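Local structure of 2-hydroxyisobutanoyl-CoA mutase large subunit (Aquincola tertiaricarbonis, 4R3U) at residues G53-Q58 and S263-A268; R317-K322 and K432-L437; E441-T446 and Q452-K457. The protein catalyses, together with its small cobalamin-binding partner subunit, the interconversion of 2-hydroxyisobutyryl-CoA and (S)-3-hydroxybutyryl-CoA. One frame throughout, in Å; residues are numbered along the deposited sequence.

Contact 1: G53-Q58 and S263-A268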
loop_
_atom_site.group_PDB
_atom_site.type_symbol
_atom_site.label_atom_id
_atom_site.label_comp_id
_atom_site.label_asym_id
_atom_site.label_seq_id
_atom_site.Cartn_x
_atom_site.Cartn_y
_atom_site.Cartn_z
ATOM N N GLY A 53 14.089 7.201 -11.916
ATOM C CA GLY A 53 14.969 8.361 -12.004
ATOM C C GLY A 53 16.263 8.140 -12.762
ATOM O O GLY A 53 17.162 8.975 -12.680
ATOM N N ASP A 54 16.343 7.015 -13.523
ATOM C CA ASP A 54 17.448 6.618 -14.410
ATOM C C ASP A 54 18.806 6.290 -13.777
ATOM O O ASP A 54 19.842 6.380 -14.437
ATOM C CB ASP A 54 17.588 7.583 -15.593
ATOM C CG ASP A 54 16.861 7.190 -16.849
ATOM O OD1 ASP A 54 15.927 6.354 -16.765
ATOM O OD2 ASP A 54 17.192 7.746 -17.915
ATOM N N PHE A 55 18.805 5.901 -12.511
ATOM C CA PHE A 55 20.039 5.484 -11.854
ATOM C C PHE A 55 20.170 3.993 -12.098
ATOM O O PHE A 55 19.204 3.264 -11.849
ATOM C CB PHE A 55 19.970 5.756 -10.344
ATOM C CG PHE A 55 20.443 7.112 -9.903
ATOM C CD1 PHE A 55 19.895 8.264 -10.441
ATOM C CD2 PHE A 55 21.406 7.238 -8.903
ATOM C CE1 PHE A 55 20.330 9.521 -10.028
ATOM C CE2 PHE A 55 21.823 8.497 -8.466
ATOM C CZ PHE A 55 21.279 9.631 -9.031
ATOM N N PRO A 56 21.312 3.511 -12.633
ATOM C CA PRO A 56 21.454 2.058 -12.844
ATOM C C PRO A 56 21.534 1.303 -11.508
ATOM O O PRO A 56 22.187 1.757 -10.552
ATOM C CB PRO A 56 22.737 1.931 -13.668
ATOM C CG PRO A 56 23.519 3.157 -13.377
ATOM C CD PRO A 56 22.541 4.245 -13.017
ATOM N N VAL A 57 20.833 0.153 -11.442
ATOM C CA VAL A 57 20.802 -0.694 -10.252
ATOM C C VAL A 57 21.471 -2.051 -10.465
ATOM O O VAL A 57 21.408 -2.610 -11.571
ATOM C CB VAL A 57 19.406 -0.813 -9.600
ATOM C CG1 VAL A 57 18.906 0.543 -9.150
ATOM C CG2 VAL A 57 18.393 -1.492 -10.526
ATOM N N GLN A 58 22.151 -2.556 -9.411
ATOM C CA GLN A 58 22.788 -3.877 -9.447
ATOM C C GLN A 58 21.719 -4.965 -9.131
ATOM O O GLN A 58 20.687 -4.650 -8.530
ATOM C CB GLN A 58 23.927 -3.970 -8.410
ATOM C CG GLN A 58 25.098 -2.974 -8.629
ATOM C CD GLN A 58 26.050 -2.887 -7.448
ATOM O OE1 GLN A 58 26.061 -3.722 -6.548
ATOM N NE2 GLN A 58 26.865 -1.867 -7.409
ATOM N N SER A 263 13.329 14.461 -12.844
ATOM C CA SER A 263 13.793 13.223 -12.270
ATOM C C SER A 263 13.932 13.490 -10.757
ATOM O O SER A 263 14.073 14.661 -10.360
ATOM C CB SER A 263 15.169 12.878 -12.848
ATOM O OG SER A 263 16.075 13.904 -12.488
ATOM N N PRO A 264 13.975 12.439 -9.899
ATOM C CA PRO A 264 14.258 12.666 -8.472
ATOM C C PRO A 264 15.595 13.411 -8.210
ATOM O O PRO A 264 15.693 14.160 -7.250
ATOM C CB PRO A 264 14.275 11.242 -7.909
ATOM C CG PRO A 264 13.390 10.474 -8.830
ATOM C CD PRO A 264 13.766 11.004 -10.165
ATOM N N LEU A 265 16.601 13.236 -9.079
ATOM C CA LEU A 265 17.891 13.921 -8.975
ATOM C C LEU A 265 17.750 15.413 -9.272
ATOM O O LEU A 265 18.343 16.224 -8.569
ATOM C CB LEU A 265 18.957 13.291 -9.897
ATOM C CG LEU A 265 20.373 13.932 -9.853
ATOM C CD1 LEU A 265 20.977 13.883 -8.438
ATOM C CD2 LEU A 265 21.286 13.300 -10.869
ATOM N N GLN A 266 16.972 15.773 -10.303
ATOM C CA GLN A 266 16.710 17.177 -10.648
ATOM C C GLN A 266 15.898 17.823 -9.526
ATOM O O GLN A 266 16.213 18.930 -9.092
ATOM C CB GLN A 266 15.995 17.298 -11.996
ATOM C CG GLN A 266 16.889 16.985 -13.195
ATOM C CD GLN A 266 16.112 16.529 -14.407
ATOM O OE1 GLN A 266 14.892 16.389 -14.396
ATOM N NE2 GLN A 266 16.807 16.212 -15.467
ATOM N N GLU A 267 14.934 17.087 -8.983
ATOM C CA GLU A 267 14.118 17.547 -7.877
ATOM C C GLU A 267 14.997 17.937 -6.681
ATOM O O GLU A 267 14.993 19.107 -6.267
ATOM C CB GLU A 267 13.108 16.466 -7.470
ATOM C CG GLU A 267 12.359 16.884 -6.221
ATOM C CD GLU A 267 11.507 15.851 -5.535
ATOM O OE1 GLU A 267 11.562 14.670 -5.937
ATOM O OE2 GLU A 267 10.804 16.225 -4.569
ATOM N N ALA A 268 15.760 16.958 -6.159
ATOM C CA ALA A 268 16.673 17.116 -5.030
ATOM C C ALA A 268 17.693 18.237 -5.252
ATOM O O ALA A 268 17.784 19.167 -4.444
ATOM C CB ALA A 268 17.389 15.788 -4.741
HETATM O O HOH W 1 16.992 10.889 -10.700
#

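Contact 2: R317-K322 and K432-L437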
loop_
_atom_site.group_PDB
_atom_site.type_symbol
_atom_site.label_atom_id
_atom_site.label_comp_id
_atom_site.label_asym_id
_atom_site.label_seq_id
_atom_site.Cartn_x
_atom_site.Cartn_y
_atom_site.Cartn_z
ATOM N N ARG A 317 18.768 15.097 3.213
ATOM C CA ARG A 317 19.086 15.443 4.600
ATOM C C ARG A 317 20.575 15.542 4.825
ATOM O O ARG A 317 21.007 16.454 5.537
ATOM C CB ARG A 317 18.469 14.444 5.578
ATOM C CG ARG A 317 17.069 14.830 6.039
ATOM C CD ARG A 317 16.677 14.170 7.350
ATOM N NE ARG A 317 16.655 12.712 7.218
ATOM C CZ ARG A 317 15.583 11.996 6.897
ATOM N NH1 ARG A 317 14.403 12.584 6.753
ATOM N NH2 ARG A 317 15.674 10.686 6.751
ATOM N N ARG A 318 21.365 14.607 4.225
ATOM C CA ARG A 318 22.831 14.560 4.353
ATOM C C ARG A 318 23.491 15.736 3.636
ATOM O O ARG A 318 24.367 16.383 4.209
ATOM C CB ARG A 318 23.396 13.212 3.854
ATOM C CG ARG A 318 24.904 13.037 4.091
ATOM C CD ARG A 318 25.264 11.590 4.283
ATOM N NE ARG A 318 25.515 10.919 3.015
ATOM C CZ ARG A 318 25.430 9.607 2.818
ATOM N NH1 ARG A 318 25.735 9.091 1.639
ATOM N NH2 ARG A 318 25.046 8.801 3.799
ATOM N N CYS A 319 23.062 16.006 2.383
ATOM C CA CYS A 319 23.536 17.100 1.527
ATOM C C CYS A 319 23.271 18.449 2.187
ATOM O O CYS A 319 24.175 19.284 2.282
ATOM C CB CYS A 319 22.893 17.013 0.144
ATOM S SG CYS A 319 23.440 15.598 -0.843
ATOM N N TYR A 320 22.044 18.619 2.702
ATOM C CA TYR A 320 21.615 19.812 3.407
ATOM C C TYR A 320 22.478 20.075 4.632
ATOM O O TYR A 320 22.924 21.209 4.804
ATOM C CB TYR A 320 20.138 19.701 3.814
ATOM C CG TYR A 320 19.661 20.877 4.643
ATOM C CD1 TYR A 320 19.437 22.122 4.059
ATOM C CD2 TYR A 320 19.440 20.746 6.012
ATOM C CE1 TYR A 320 18.985 23.206 4.813
ATOM C CE2 TYR A 320 18.989 21.818 6.775
ATOM C CZ TYR A 320 18.768 23.048 6.170
ATOM O OH TYR A 320 18.330 24.107 6.915
ATOM N N ALA A 321 22.711 19.035 5.483
ATOM C CA ALA A 321 23.555 19.161 6.678
ATOM C C ALA A 321 24.954 19.657 6.305
ATOM O O ALA A 321 25.425 20.649 6.887
ATOM C CB ALA A 321 23.653 17.839 7.400
ATOM N N LYS A 322 25.581 18.994 5.287
ATOM C CA LYS A 322 26.925 19.301 4.809
ATOM C C LYS A 322 27.055 20.722 4.278
ATOM O O LYS A 322 28.043 21.380 4.580
ATOM C CB LYS A 322 27.405 18.246 3.796
ATOM C CG LYS A 322 27.716 16.913 4.455
ATOM C CD LYS A 322 28.039 15.791 3.476
ATOM C CE LYS A 322 28.565 14.594 4.242
ATOM N NZ LYS A 322 29.103 13.539 3.343
ATOM N N LYS A 432 25.866 12.741 -6.948
ATOM C CA LYS A 432 25.211 13.270 -8.156
ATOM C C LYS A 432 24.589 14.623 -7.901
ATOM O O LYS A 432 24.666 15.489 -8.776
ATOM C CB LYS A 432 24.209 12.275 -8.759
ATOM C CG LYS A 432 24.826 11.024 -9.395
ATOM C CD LYS A 432 25.439 11.253 -10.771
ATOM C CE LYS A 432 26.432 10.158 -11.097
ATOM N NZ LYS A 432 27.346 10.539 -12.210
ATOM N N ILE A 433 24.041 14.838 -6.677
ATOM C CA ILE A 433 23.478 16.131 -6.239
ATOM C C ILE A 433 24.598 17.178 -6.160
ATOM O O ILE A 433 24.446 18.260 -6.725
ATOM C CB ILE A 433 22.711 16.019 -4.886
ATOM C CG1 ILE A 433 21.301 15.392 -5.065
ATOM C CG2 ILE A 433 22.638 17.373 -4.132
ATOM C CD1 ILE A 433 20.787 14.603 -3.775
ATOM N N PHE A 434 25.719 16.854 -5.474
ATOM C CA PHE A 434 26.829 17.800 -5.330
ATOM C C PHE A 434 27.436 18.228 -6.660
ATOM O O PHE A 434 27.740 19.410 -6.847
ATOM C CB PHE A 434 27.884 17.314 -4.324
ATOM C CG PHE A 434 27.460 17.527 -2.898
ATOM C CD1 PHE A 434 27.072 18.784 -2.452
ATOM C CD2 PHE A 434 27.459 16.474 -1.991
ATOM C CE1 PHE A 434 26.648 18.971 -1.138
ATOM C CE2 PHE A 434 27.027 16.663 -0.677
ATOM C CZ PHE A 434 26.634 17.905 -0.257
ATOM N N GLU A 435 27.550 17.265 -7.585
ATOM C CA GLU A 435 28.020 17.365 -8.955
ATOM C C GLU A 435 27.126 18.377 -9.721
ATOM O O GLU A 435 27.661 19.218 -10.430
ATOM C CB GLU A 435 27.884 15.959 -9.546
ATOM C CG GLU A 435 28.864 15.543 -10.611
ATOM C CD GLU A 435 28.790 14.046 -10.815
ATOM O OE1 GLU A 435 27.958 13.597 -11.636
ATOM O OE2 GLU A 435 29.522 13.312 -10.108
ATOM N N ILE A 436 25.783 18.332 -9.536
ATOM C CA ILE A 436 24.845 19.276 -10.156
ATOM C C ILE A 436 24.990 20.675 -9.559
ATOM O O ILE A 436 25.103 21.654 -10.302
ATOM C CB ILE A 436 23.375 18.779 -10.129
ATOM C CG1 ILE A 436 23.190 17.477 -10.975
ATOM C CG2 ILE A 436 22.372 19.913 -10.521
ATOM C CD1 ILE A 436 21.663 17.023 -11.178
ATOM N N LEU A 437 24.997 20.758 -8.217
ATOM C CA LEU A 437 25.163 21.998 -7.446
ATOM C C LEU A 437 26.451 22.760 -7.841
ATOM O O LEU A 437 26.464 23.996 -7.850
ATOM C CB LEU A 437 25.182 21.689 -5.933
ATOM C CG LEU A 437 23.847 21.335 -5.277
ATOM C CD1 LEU A 437 24.052 21.061 -3.814
ATOM C CD2 LEU A 437 22.836 22.458 -5.439
#

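Contact 3: E441-T446 and Q452-K457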
loop_
_atom_site.group_PDB
_atom_site.type_symbol
_atom_site.label_atom_id
_atom_site.label_comp_id
_atom_site.label_asym_id
_atom_site.label_seq_id
_atom_site.Cartn_x
_atom_site.Cartn_y
_atom_site.Cartn_z
ATOM N N GLU A 441 26.848 26.520 -9.963
ATOM C CA GLU A 441 27.775 27.545 -9.512
ATOM C C GLU A 441 28.747 27.934 -10.650
ATOM O O GLU A 441 28.910 29.125 -10.930
ATOM C CB GLU A 441 28.508 27.044 -8.270
ATOM C CG GLU A 441 29.323 28.098 -7.558
ATOM C CD GLU A 441 30.077 27.560 -6.360
ATOM O OE1 GLU A 441 29.408 27.143 -5.389
ATOM O OE2 GLU A 441 31.329 27.586 -6.375
ATOM N N LYS A 442 29.330 26.928 -11.336
ATOM C CA LYS A 442 30.234 27.100 -12.471
ATOM C C LYS A 442 29.550 27.840 -13.611
ATOM O O LYS A 442 30.207 28.614 -14.296
ATOM C CB LYS A 442 30.722 25.735 -12.979
ATOM C CG LYS A 442 31.899 25.178 -12.197
ATOM C CD LYS A 442 33.165 25.151 -13.044
ATOM C CE LYS A 442 34.364 24.734 -12.217
ATOM N NZ LYS A 442 35.277 23.798 -12.941
ATOM N N ARG A 443 28.239 27.598 -13.824
ATOM C CA ARG A 443 27.486 28.224 -14.899
ATOM C C ARG A 443 26.950 29.631 -14.560
ATOM O O ARG A 443 26.328 30.285 -15.416
ATOM C CB ARG A 443 26.400 27.291 -15.434
ATOM C CG ARG A 443 26.902 26.131 -16.294
ATOM C CD ARG A 443 25.716 25.264 -16.721
ATOM N NE ARG A 443 26.104 24.046 -17.434
ATOM C CZ ARG A 443 26.385 23.989 -18.731
ATOM N NH1 ARG A 443 26.338 25.085 -19.478
ATOM N NH2 ARG A 443 26.729 22.836 -19.290
ATOM N N GLY A 444 27.232 30.104 -13.343
ATOM C CA GLY A 444 26.859 31.451 -12.926
ATOM C C GLY A 444 25.722 31.621 -11.935
ATOM O O GLY A 444 25.218 32.736 -11.759
ATOM N N GLY A 445 25.312 30.540 -11.281
ATOM C CA GLY A 445 24.260 30.641 -10.278
ATOM C C GLY A 445 22.864 30.336 -10.773
ATOM O O GLY A 445 22.612 30.251 -11.978
ATOM N N THR A 446 21.950 30.212 -9.813
ATOM C CA THR A 446 20.557 29.842 -9.981
ATOM C C THR A 446 19.820 30.823 -10.843
ATOM O O THR A 446 19.290 30.419 -11.871
ATOM C CB THR A 446 19.928 29.591 -8.604
ATOM O OG1 THR A 446 20.607 28.516 -7.968
ATOM C CG2 THR A 446 18.474 29.307 -8.661
ATOM N N GLN A 452 18.331 31.802 -18.243
ATOM C CA GLN A 452 18.756 31.090 -19.466
ATOM C C GLN A 452 17.769 29.922 -19.786
ATOM O O GLN A 452 17.894 29.289 -20.838
ATOM C CB GLN A 452 20.193 30.527 -19.308
ATOM C CG GLN A 452 21.341 31.560 -19.287
ATOM C CD GLN A 452 22.689 30.974 -18.836
ATOM O OE1 GLN A 452 22.982 29.779 -19.015
ATOM N NE2 GLN A 452 23.556 31.801 -18.243
ATOM N N GLY A 453 16.856 29.624 -18.847
ATOM C CA GLY A 453 15.888 28.536 -18.931
ATOM C C GLY A 453 16.507 27.153 -18.852
ATOM O O GLY A 453 15.929 26.186 -19.355
ATOM N N TRP A 454 17.689 27.057 -18.217
ATOM C CA TRP A 454 18.493 25.847 -18.078
ATOM C C TRP A 454 17.827 24.725 -17.261
ATOM O O TRP A 454 17.882 23.556 -17.670
ATOM C CB TRP A 454 19.872 26.216 -17.507
ATOM C CG TRP A 454 20.858 25.084 -17.380
ATOM C CD1 TRP A 454 21.744 24.655 -18.325
ATOM C CD2 TRP A 454 21.134 24.320 -16.194
ATOM N NE1 TRP A 454 22.547 23.663 -17.805
ATOM C CE2 TRP A 454 22.196 23.443 -16.500
ATOM C CE3 TRP A 454 20.589 24.303 -14.896
ATOM C CZ2 TRP A 454 22.732 22.567 -15.555
ATOM C CZ3 TRP A 454 21.102 23.417 -13.966
ATOM C CH2 TRP A 454 22.173 22.572 -14.291
ATOM N N PHE A 455 17.246 25.073 -16.104
ATOM C CA PHE A 455 16.572 24.137 -15.208
ATOM C C PHE A 455 15.374 23.566 -15.897
ATOM O O PHE A 455 15.215 22.351 -15.943
ATOM C CB PHE A 455 16.130 24.847 -13.904
ATOM C CG PHE A 455 17.278 25.287 -13.020
ATOM C CD1 PHE A 455 17.955 24.368 -12.216
ATOM C CD2 PHE A 455 17.688 26.616 -12.994
ATOM C CE1 PHE A 455 19.020 24.774 -11.408
ATOM C CE2 PHE A 455 18.719 27.022 -12.150
ATOM C CZ PHE A 455 19.383 26.101 -11.366
ATOM N N GLN A 456 14.542 24.464 -16.443
ATOM C CA GLN A 456 13.293 24.226 -17.165
ATOM C C GLN A 456 13.534 23.323 -18.394
ATOM O O GLN A 456 12.705 22.458 -18.664
ATOM C CB GLN A 456 12.620 25.569 -17.580
ATOM C CG GLN A 456 12.475 26.645 -16.452
ATOM C CD GLN A 456 13.655 27.625 -16.224
ATOM O OE1 GLN A 456 14.749 27.270 -15.748
ATOM N NE2 GLN A 456 13.418 28.920 -16.461
ATOM N N LYS A 457 14.666 23.487 -19.106
ATOM C CA LYS A 457 14.961 22.669 -20.284
ATOM C C LYS A 457 15.296 21.248 -19.873
ATOM O O LYS A 457 14.911 20.302 -20.564
ATOM C CB LYS A 457 16.049 23.288 -21.170
ATOM C CG LYS A 457 15.506 24.392 -22.080
ATOM C CD LYS A 457 16.622 25.291 -22.663
ATOM C CE LYS A 457 16.077 26.467 -23.440
ATOM N NZ LYS A 457 17.145 27.450 -23.770
#

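Contact 1: G53-Q58 and S263-A268
Gly-53 lays its backbone against the first turn of helix 264-283, its CA 5.0 Å from the CA of Ser-263. With no side chain in the way, Gly-53 CA comes within 3.4 Å of Pro-264 CD. A single water spans the remaining gap: it donates to Gly-53 O at 2.8 Å and accepts from Leu-265 N at 2.9 Å, satisfying an amide of the first helical turn. Phe-55 adds the apolar half. Leu-265 CD2 meets the ring at its edge, 4.0 Å from Phe-55 CE1, and the two side chains run nearly perpendicular; Leu-265 reaches it with CG anti to the backbone N (chi1 -179°). The helix start is itself fixed by a capping box: Gln-266 N donates to Ser-263 OG (3.0 Å), and Ser-263 N returns a bond to Gln-266 OE1 (2.9 Å), approaching 46° out of the carbonyl plane. Around this joint, Phe-55 stacks on Tyr-429 of helix 420-442, Glu-308 of helix 306-327 accepts from Gly-53 N, and strand 56-57 leads away to its antiparallel partner, strand 49-50.

Contact 2: R317-K322 and K432-L437
Cys-319 and Phe-434 stand at the centre of a helix-helix packing site, where helix 306-327, one of the helices linking parallel strands of the TIM barrel, meets the long helix 420-442. The axes of segments 317-322 and 432-437 approach to 11.0 Å and cross at -48°. Side chains of helix 420-442 bridge this gap, the Phe-434 ring reaching the backbone of Cys-319. The thiol of Cys-319 fits between two residues of the other helix: SG lies 3.8 Å from Ile-433 CG2 and 3.7 Å from Phe-434 CE2. Cys-319 SG is 4.2 Å from the centroid of the Phe-434 ring and 31° off the ring normal, an oblique sulfur-aromatic contact. The Phe-434 side chain leaves its helix along the flank of the interface, yet with CG beside the backbone N (chi1 -78°) the ring swings across, and CZ comes to 3.7 Å from Cys-319 CA. One turn further on, Lys-322 CB adds an aliphatic contact 4.1 Å from Phe-434 CZ. The rest of the Lys-322 chain runs out extended to a charged fringe, where NZ pairs with Glu-430 and Asp-73; Glu-430 also receives Arg-318, so one carboxylate of helix 420-442 ties down two basic residues of helix 306-327. Leu-272 of helix 264-283 touches Cys-319, while Ile-323 continues the apolar seam along Phe-434. The arrangement is typical of a helical layer around a TIM barrel: helices 264-283 and 306-327, each connecting neighbouring parallel strands in a beta-alpha-beta crossover, are joined by a further helix from later in the chain that packs against both.

Contact 3: E441-T446 and Q452-K457
Arg-443 and Trp-454 meet across the connection in which the short helix 446-451 joins helices 420-442 and 454-472. The two side chains cross almost at right angles. Arg-443, extended from CG to NE, sets CD 3.5 Å above the plane of the Trp-454 ring, offset toward its rim; in return Trp-454 NE1 lies over one guanidinium face, 3.6 Å from Arg-443 NE. The guanidinium and ring planes are 35° apart, so the groups overlap at a tilt. A salt bridge from Arg-443 NE to Glu-439, in the last turn of helix 420-442, helps hold the guanidinium against the indole. The Trp-454 chi1 of -176° turns the indole away from its own backbone N and lays CE3 over the centre of the neighbouring Phe-455 ring, 3.7 Å above it. The phenyl ring, for its part, turns an edge to the first residue of the short helix: Phe-455 CE2 is 3.5 Å from Thr-446 O, near the ring plane, and 4.2 Å from the methyl CG2 of Thr-446. Deeper in the fold, Phe-455 meets Phe-270 edge-to-face and touches Met-217, whereas Arg-443 stays at the surface. The turns themselves are made by glycines. Gly-444, with phi 107°, ends helix 420-442, its N bonded to Glu-441 O at 3.1 Å, and Gly-453 ends the short helix and caps the next. Glycine at positive phi, with two bonds back into the last turn, is the hallmark of the Schellman motif, here used twice within ten residues.

In the fold
Helix 420-442 is the common thread: it supplies one side of contact 2, runs directly into contact 3 and also packs on contact 1. Contacts 1 and 2, with centres 14 Å apart, touch through Leu-265, whose CG is 3.6 Å from Ile-436 CD1, and through Ala-268, whose CB is 3.7 Å from Ile-433 CD1. Contact 3 lies about 17 Å from contact 2 and 19 Å from contact 1, centre to centre. The first two lie away from the substrate and cofactor sites. Contact 3 comes nearer: the Phe-455 side chain is about 12 Å from the bound cobalamin and from the side chain of the substrate-binding residue His-256, a separation that rules out direct contact.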